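Protein ElaA (Pseudomonas aeruginosa, PDB 1XEB) probably transfers an acyl group from acyl-CoA to an amine, as a member of the GNAT superfamily. Local coordinates at residues A[63-68]-A[78-83]; A[3-8]-A[52-57]. All coordinates share one frame; numbering follows the deposited sequence.

Contact 1. Residues A[63-68]-A[78-83]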
loop_
_atom_site.group_PDB
_atom_site.type_symbol
_atom_site.label_atom_id
_atom_site.label_comp_id
_atom_site.label_asym_id
_atom_site.label_seq_id
_atom_site.Cartn_x
_atom_site.Cartn_y
_atom_site.Cartn_z
ATOM N N TYR A 63 -6.591 0.481 -3.165
ATOM C CA TYR A 63 -6.027 1.219 -2.055
ATOM C C TYR A 63 -4.578 0.855 -1.778
ATOM O O TYR A 63 -4.115 -0.232 -2.116
ATOM C CB TYR A 63 -6.848 0.920 -0.800
ATOM C CG TYR A 63 -6.231 1.408 0.489
ATOM C CD1 TYR A 63 -6.515 2.678 0.984
ATOM C CD2 TYR A 63 -5.343 0.609 1.197
ATOM C CE1 TYR A 63 -5.928 3.138 2.159
ATOM C CE2 TYR A 63 -4.744 1.062 2.365
ATOM C CZ TYR A 63 -5.041 2.326 2.846
ATOM O OH TYR A 63 -4.473 2.768 4.025
ATOM N N LEU A 64 -3.862 1.800 -1.191
ATOM C CA LEU A 64 -2.502 1.574 -0.742
ATOM C C LEU A 64 -2.195 2.647 0.310
ATOM O O LEU A 64 -2.721 3.770 0.272
ATOM C CB LEU A 64 -1.480 1.575 -1.894
ATOM C CG LEU A 64 -0.873 2.826 -2.522
ATOM C CD1 LEU A 64 -0.057 3.625 -1.499
ATOM C CD2 LEU A 64 0.016 2.375 -3.672
ATOM N N ARG A 65 -1.361 2.269 1.266
ATOM C CA ARG A 65 -0.988 3.148 2.354
ATOM C C ARG A 65 0.474 3.594 2.285
ATOM O O ARG A 65 1.370 2.817 1.928
ATOM C CB ARG A 65 -1.242 2.432 3.683
ATOM C CG ARG A 65 -0.855 3.232 4.906
ATOM C CD ARG A 65 -1.171 2.468 6.177
ATOM N NE ARG A 65 -0.339 1.277 6.339
ATOM C CZ ARG A 65 -0.412 0.464 7.390
ATOM N NH1 ARG A 65 -1.284 0.719 8.365
ATOM N NH2 ARG A 65 0.385 -0.600 7.470
ATOM N N LEU A 66 0.692 4.856 2.638
ATOM C CA LEU A 66 2.014 5.444 2.669
ATOM C C LEU A 66 2.378 5.864 4.108
ATOM O O LEU A 66 1.706 6.704 4.708
ATOM C CB LEU A 66 2.056 6.659 1.728
ATOM C CG LEU A 66 1.865 6.278 0.257
ATOM C CD1 LEU A 66 1.098 7.347 -0.496
ATOM C CD2 LEU A 66 3.203 6.052 -0.366
ATOM N N LEU A 67 3.431 5.270 4.665
ATOM C CA LEU A 67 3.884 5.633 6.011
ATOM C C LEU A 67 5.010 6.675 5.874
ATOM O O LEU A 67 5.915 6.497 5.050
ATOM C CB LEU A 67 4.393 4.390 6.745
ATOM C CG LEU A 67 3.379 3.331 7.205
ATOM C CD1 LEU A 67 2.412 3.032 6.100
ATOM C CD2 LEU A 67 4.103 2.056 7.626
ATOM N N ASP A 68 4.958 7.752 6.661
ATOM C CA ASP A 68 5.977 8.805 6.578
ATOM C C ASP A 68 7.359 8.374 7.056
ATOM O O ASP A 68 7.498 7.538 7.954
ATOM C CB ASP A 68 5.551 10.081 7.330
ATOM C CG ASP A 68 5.562 9.922 8.838
ATOM O OD1 ASP A 68 4.464 9.782 9.411
ATOM O OD2 ASP A 68 6.657 9.943 9.454
ATOM N N ILE A 78 5.620 1.897 1.709
ATOM C CA ILE A 78 4.413 1.617 0.929
ATOM C C ILE A 78 3.920 0.241 1.374
ATOM O O ILE A 78 4.695 -0.695 1.431
ATOM C CB ILE A 78 4.747 1.595 -0.578
ATOM C CG1 ILE A 78 4.757 3.008 -1.124
ATOM C CG2 ILE A 78 3.765 0.739 -1.336
ATOM C CD1 ILE A 78 5.305 3.076 -2.526
ATOM N N GLY A 79 2.637 0.119 1.690
ATOM C CA GLY A 79 2.114 -1.158 2.126
ATOM C C GLY A 79 0.614 -1.254 1.937
ATOM O O GLY A 79 -0.011 -0.328 1.413
ATOM N N ARG A 80 0.039 -2.372 2.379
ATOM C CA ARG A 80 -1.390 -2.631 2.260
ATOM C C ARG A 80 -1.891 -2.377 0.830
ATOM O O ARG A 80 -2.973 -1.818 0.621
ATOM C CB ARG A 80 -2.148 -1.766 3.261
ATOM C CG ARG A 80 -1.889 -2.135 4.713
ATOM C CD ARG A 80 -2.441 -3.511 5.002
ATOM N NE ARG A 80 -2.604 -3.799 6.431
ATOM C CZ ARG A 80 -1.626 -4.136 7.258
ATOM N NH1 ARG A 80 -1.895 -4.381 8.537
ATOM N NH2 ARG A 80 -0.382 -4.228 6.814
ATOM N N VAL A 81 -1.080 -2.782 -0.147
ATOM C CA VAL A 81 -1.417 -2.610 -1.557
ATOM C C VAL A 81 -2.512 -3.619 -1.878
ATOM O O VAL A 81 -2.315 -4.830 -1.746
ATOM C CB VAL A 81 -0.182 -2.843 -2.467
ATOM C CG1 VAL A 81 -0.605 -2.836 -3.932
ATOM C CG2 VAL A 81 0.854 -1.747 -2.223
ATOM N N VAL A 82 -3.670 -3.111 -2.291
ATOM C CA VAL A 82 -4.809 -3.980 -2.556
ATOM C C VAL A 82 -5.736 -3.449 -3.645
ATOM O O VAL A 82 -5.844 -2.246 -3.877
ATOM C CB VAL A 82 -5.634 -4.188 -1.240
ATOM C CG1 VAL A 82 -6.286 -2.877 -0.811
ATOM C CG2 VAL A 82 -6.694 -5.245 -1.429
ATOM N N SER A 83 -6.414 -4.366 -4.309
ATOM C CA SER A 83 -7.348 -3.990 -5.347
ATOM C C SER A 83 -8.488 -4.978 -5.205
ATOM O O SER A 83 -8.252 -6.155 -4.957
ATOM C CB SER A 83 -6.691 -4.113 -6.726
ATOM O OG SER A 83 -6.543 -5.474 -7.096
#
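Arg65 and Arg80 run side by side off one face of an antiparallel strand pair. Arg65, extended through chi1 (178°) and chi2, bends at chi3, which carries its guanidinium alongside Arg80. Arg80 CG sits 3.7 Å above the Arg65 guanidinium plane, towards its rim, with the two guanidinium planes 43° apart. Arg65 NH2 and Arg80 NH2 lie 3.8 Å apart, but carboxylates probably offset the charge: Arg80 NE forms a salt bridge with Glu39, and Arg65 NH1 one with Asp41. Tyr63 presents its ring edge to Arg80, with Arg80 O 3.4 Å from Tyr63 CD2 and Arg80 CB in the ring plane; its hydroxyl is hydrogen-bonded to His51.

The ladder shows where Arg80 is inserted. Tyr63 pairs with Val82 (Tyr63 N to Val82 O, 2.9 Å) and Arg65 with Gly79 (Arg65 N to Gly79 O, 2.9 Å), so Arg80 and Val81 together face Leu64: a beta bulge, with Arg80 in the left-handed region, consistent with that in the fourth strand of GNAT folds, beside which acyl-CoA binds in relatives.

Helix 15-32 packs on the face bearing Tyr63, Arg80 and Val82, whereas helix 92-108 covers Leu64, Leu66 and Ile78; strands 50-56 and 113-118 continue the sheet beyond either edge.

Contact 2. Residues A[3-8]-A[52-57]; sequences LDWTCK and LMAWRD
Trp5 lays the six-membered ring of its indole over the methyl of Ala54, a CH-pi contact in which Ala54 CB stands 3.3 Å from the ring centroid and only 3° off the ring normal. The two residues are a non-hydrogen-bonded antiparallel pair, and CG of Trp5 lies anti to its carbonyl carbon (chi1 -69°), which lets the indole fold back across the neighbouring strand.

Backbone hydrogen bonds form two reciprocal couples flanking this pair. Asp4 and Trp55 exchange N-H and carbonyl groups, as do Thr6 and Met53, a selenomethionine; the shortest link is Met53 N to Thr6 O at 2.7 Å. The bond from Asp4 N-H to Trp55 O is nearly straight, at 172°. Trp5 CA-H points to Met53 O between the couples, and Leu52 CA-H to Thr6 O just beyond the second.

Such pairing of the first strand, 4-9, with strand 50-56 is the start of the GNAT sheet: helix 15-32 lies in the connection between them, and the register runs without a bulge from Asp4-Trp55 to Cys7-Leu52.

Apolar packing divides between the two faces. Alongside Trp5 and Ala54, Leu52 CD2 comes within 3.9 Å of Trp5 CZ3, and Leu52 CD1 reaches Cys7 CB at the same distance. At the far end Leu3 spreads its two methyls, CD1 to Ala54 CB at 3.9 Å and CD2 to Arg56 CB at 3.5 Å. Helix 92-108 adds to this side, with Leu96 against Trp5 and Arg99 in a cation-pi contact with the indole. On the other face Thr6 and Met53 lie alongside each other, Thr6 CG2 to Met53 CB 3.7 Å, while the same Thr6 methyl meets Trp55 CD1 obliquely; Glu17 of helix 15-32 touches both Met53 and Trp55.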
loop_
_atom_site.group_PDB
_atom_site.type_symbol
_atom_site.label_atom_id
_atom_site.label_comp_id
_atom_site.label_asym_id
_atom_site.label_seq_id
_atom_site.Cartn_x
_atom_site.Cartn_y
_atom_site.Cartn_z
ATOM N N LEU A 3 -11.727 6.140 -12.928
ATOM C CA LEU A 3 -11.901 6.214 -11.476
ATOM C C LEU A 3 -11.555 7.588 -10.909
ATOM O O LEU A 3 -10.916 8.405 -11.568
ATOM C CB LEU A 3 -10.988 5.194 -10.795
ATOM C CG LEU A 3 -11.014 3.732 -11.240
ATOM C CD1 LEU A 3 -9.769 3.016 -10.729
ATOM C CD2 LEU A 3 -12.274 3.070 -10.726
ATOM N N ASP A 4 -11.972 7.826 -9.670
ATOM C CA ASP A 4 -11.664 9.070 -8.988
ATOM C C ASP A 4 -10.612 8.776 -7.931
ATOM O O ASP A 4 -10.897 8.147 -6.906
ATOM C CB ASP A 4 -12.905 9.667 -8.326
ATOM C CG ASP A 4 -13.787 10.413 -9.310
ATOM O OD1 ASP A 4 -13.282 11.353 -9.970
ATOM O OD2 ASP A 4 -14.984 10.062 -9.421
ATOM N N TRP A 5 -9.393 9.231 -8.193
ATOM C CA TRP A 5 -8.294 9.016 -7.274
ATOM C C TRP A 5 -8.162 10.092 -6.212
ATOM O O TRP A 5 -8.409 11.275 -6.454
ATOM C CB TRP A 5 -6.982 8.900 -8.039
ATOM C CG TRP A 5 -6.900 7.662 -8.834
ATOM C CD1 TRP A 5 -7.338 7.473 -10.115
ATOM C CD2 TRP A 5 -6.337 6.421 -8.412
ATOM N NE1 TRP A 5 -7.073 6.185 -10.520
ATOM C CE2 TRP A 5 -6.457 5.519 -9.490
ATOM C CE3 TRP A 5 -5.741 5.981 -7.228
ATOM C CZ2 TRP A 5 -5.996 4.204 -9.418
ATOM C CZ3 TRP A 5 -5.283 4.672 -7.154
ATOM C CH2 TRP A 5 -5.411 3.800 -8.243
ATOM N N THR A 6 -7.756 9.666 -5.024
ATOM C CA THR A 6 -7.573 10.590 -3.919
ATOM C C THR A 6 -6.448 10.134 -2.986
ATOM O O THR A 6 -6.304 8.943 -2.689
ATOM C CB THR A 6 -8.891 10.762 -3.121
ATOM O OG1 THR A 6 -8.604 11.394 -1.877
ATOM C CG2 THR A 6 -9.557 9.424 -2.861
ATOM N N CYS A 7 -5.626 11.082 -2.554
ATOM C CA CYS A 7 -4.531 10.769 -1.642
ATOM C C CYS A 7 -4.633 11.716 -0.470
ATOM O O CYS A 7 -4.232 12.872 -0.561
ATOM C CB CYS A 7 -3.172 10.943 -2.306
ATOM S SG CYS A 7 -1.852 10.400 -1.202
ATOM N N LYS A 8 -5.153 11.213 0.637
ATOM C CA LYS A 8 -5.352 12.045 1.797
ATOM C C LYS A 8 -4.497 11.718 3.004
ATOM O O LYS A 8 -4.080 10.575 3.224
ATOM C CB LYS A 8 -6.829 11.990 2.213
ATOM C CG LYS A 8 -7.809 12.422 1.125
ATOM C CD LYS A 8 -9.288 12.219 1.529
ATOM C CE LYS A 8 -9.724 13.138 2.665
ATOM N NZ LYS A 8 -11.195 13.033 2.965
ATOM N N LEU A 52 -3.988 6.370 -0.219
ATOM C CA LEU A 52 -4.302 6.516 -1.628
ATOM C C LEU A 52 -5.518 5.656 -1.924
ATOM O O LEU A 52 -5.538 4.465 -1.625
ATOM C CB LEU A 52 -3.122 6.069 -2.492
ATOM C CG LEU A 52 -3.384 6.184 -3.993
ATOM C CD1 LEU A 52 -3.432 7.652 -4.377
ATOM C CD2 LEU A 52 -2.304 5.455 -4.772
HETATM N N MSE A 53 -6.537 6.264 -2.509
HETATM C CA MSE A 53 -7.769 5.551 -2.799
HETATM C C MSE A 53 -8.287 5.823 -4.211
HETATM O O MSE A 53 -8.164 6.928 -4.731
HETATM C CB MSE A 53 -8.849 5.954 -1.789
HETATM C CG MSE A 53 -8.497 5.703 -0.333
HETATM SE SE MSE A 53 -9.700 6.616 0.927
HETATM C CE MSE A 53 -11.135 5.352 0.922
ATOM N N ALA A 54 -8.855 4.790 -4.822
ATOM C CA ALA A 54 -9.443 4.890 -6.149
ATOM C C ALA A 54 -10.892 4.438 -5.973
ATOM O O ALA A 54 -11.158 3.306 -5.554
ATOM C CB ALA A 54 -8.711 3.992 -7.133
ATOM N N TRP A 55 -11.819 5.347 -6.272
ATOM C CA TRP A 55 -13.253 5.086 -6.144
ATOM C C TRP A 55 -14.024 5.012 -7.470
ATOM O O TRP A 55 -13.619 5.600 -8.473
ATOM C CB TRP A 55 -13.889 6.173 -5.292
ATOM C CG TRP A 55 -13.499 6.154 -3.867
ATOM C CD1 TRP A 55 -12.332 6.597 -3.327
ATOM C CD2 TRP A 55 -14.316 5.726 -2.771
ATOM N NE1 TRP A 55 -12.371 6.481 -1.957
ATOM C CE2 TRP A 55 -13.579 5.948 -1.591
ATOM C CE3 TRP A 55 -15.601 5.179 -2.675
ATOM C CZ2 TRP A 55 -14.087 5.641 -0.327
ATOM C CZ3 TRP A 55 -16.105 4.875 -1.416
ATOM C CH2 TRP A 55 -15.353 5.105 -0.262
ATOM N N ARG A 56 -15.144 4.290 -7.454
ATOM C CA ARG A 56 -16.019 4.164 -8.616
ATOM C C ARG A 56 -17.421 3.804 -8.138
ATOM O O ARG A 56 -17.645 2.718 -7.591
ATOM C CB ARG A 56 -15.531 3.084 -9.582
ATOM C CG ARG A 56 -16.186 3.153 -10.973
ATOM C CD ARG A 56 -16.029 1.849 -11.752
ATOM N NE ARG A 56 -16.789 0.751 -11.143
ATOM C CZ ARG A 56 -16.644 -0.537 -11.454
ATOM N NH1 ARG A 56 -17.381 -1.457 -10.846
ATOM N NH2 ARG A 56 -15.757 -0.910 -12.367
ATOM N N ASP A 57 -18.357 4.732 -8.331
ATOM C CA ASP A 57 -19.753 4.527 -7.954
ATOM C C ASP A 57 -19.948 4.088 -6.500
ATOM O O ASP A 57 -20.581 3.068 -6.239
ATOM C CB ASP A 57 -20.404 3.494 -8.894
ATOM C CG ASP A 57 -20.392 3.936 -10.365
ATOM O OD1 ASP A 57 -20.863 5.061 -10.658
ATOM O OD2 ASP A 57 -19.921 3.157 -11.231
#

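In the fold
Both contacts belong to one mixed sheet, with centres 13 Å apart. Contact 2 comes first along the chain and closes before contact 1 opens. Strands 50-56 and 59-67, consecutive in sequence and adjacent in the sheet, join them directly: Leu52 N lies 2.9 Å from Leu64 O, a probable hydrogen bond, and Tyr63 CD1 packs 3.3 Å from Leu52 O. Four antiparallel strands thus run in order from 4-9 to 76-83, with helices 15-32 and 92-108 touching residues of both contacts. The centre of contact 1 is about 1 Å from that of the chain, against 14 Å for contact 2, which builds the start of the sheet; the bulged strand at the core probably borders the acyl-CoA site.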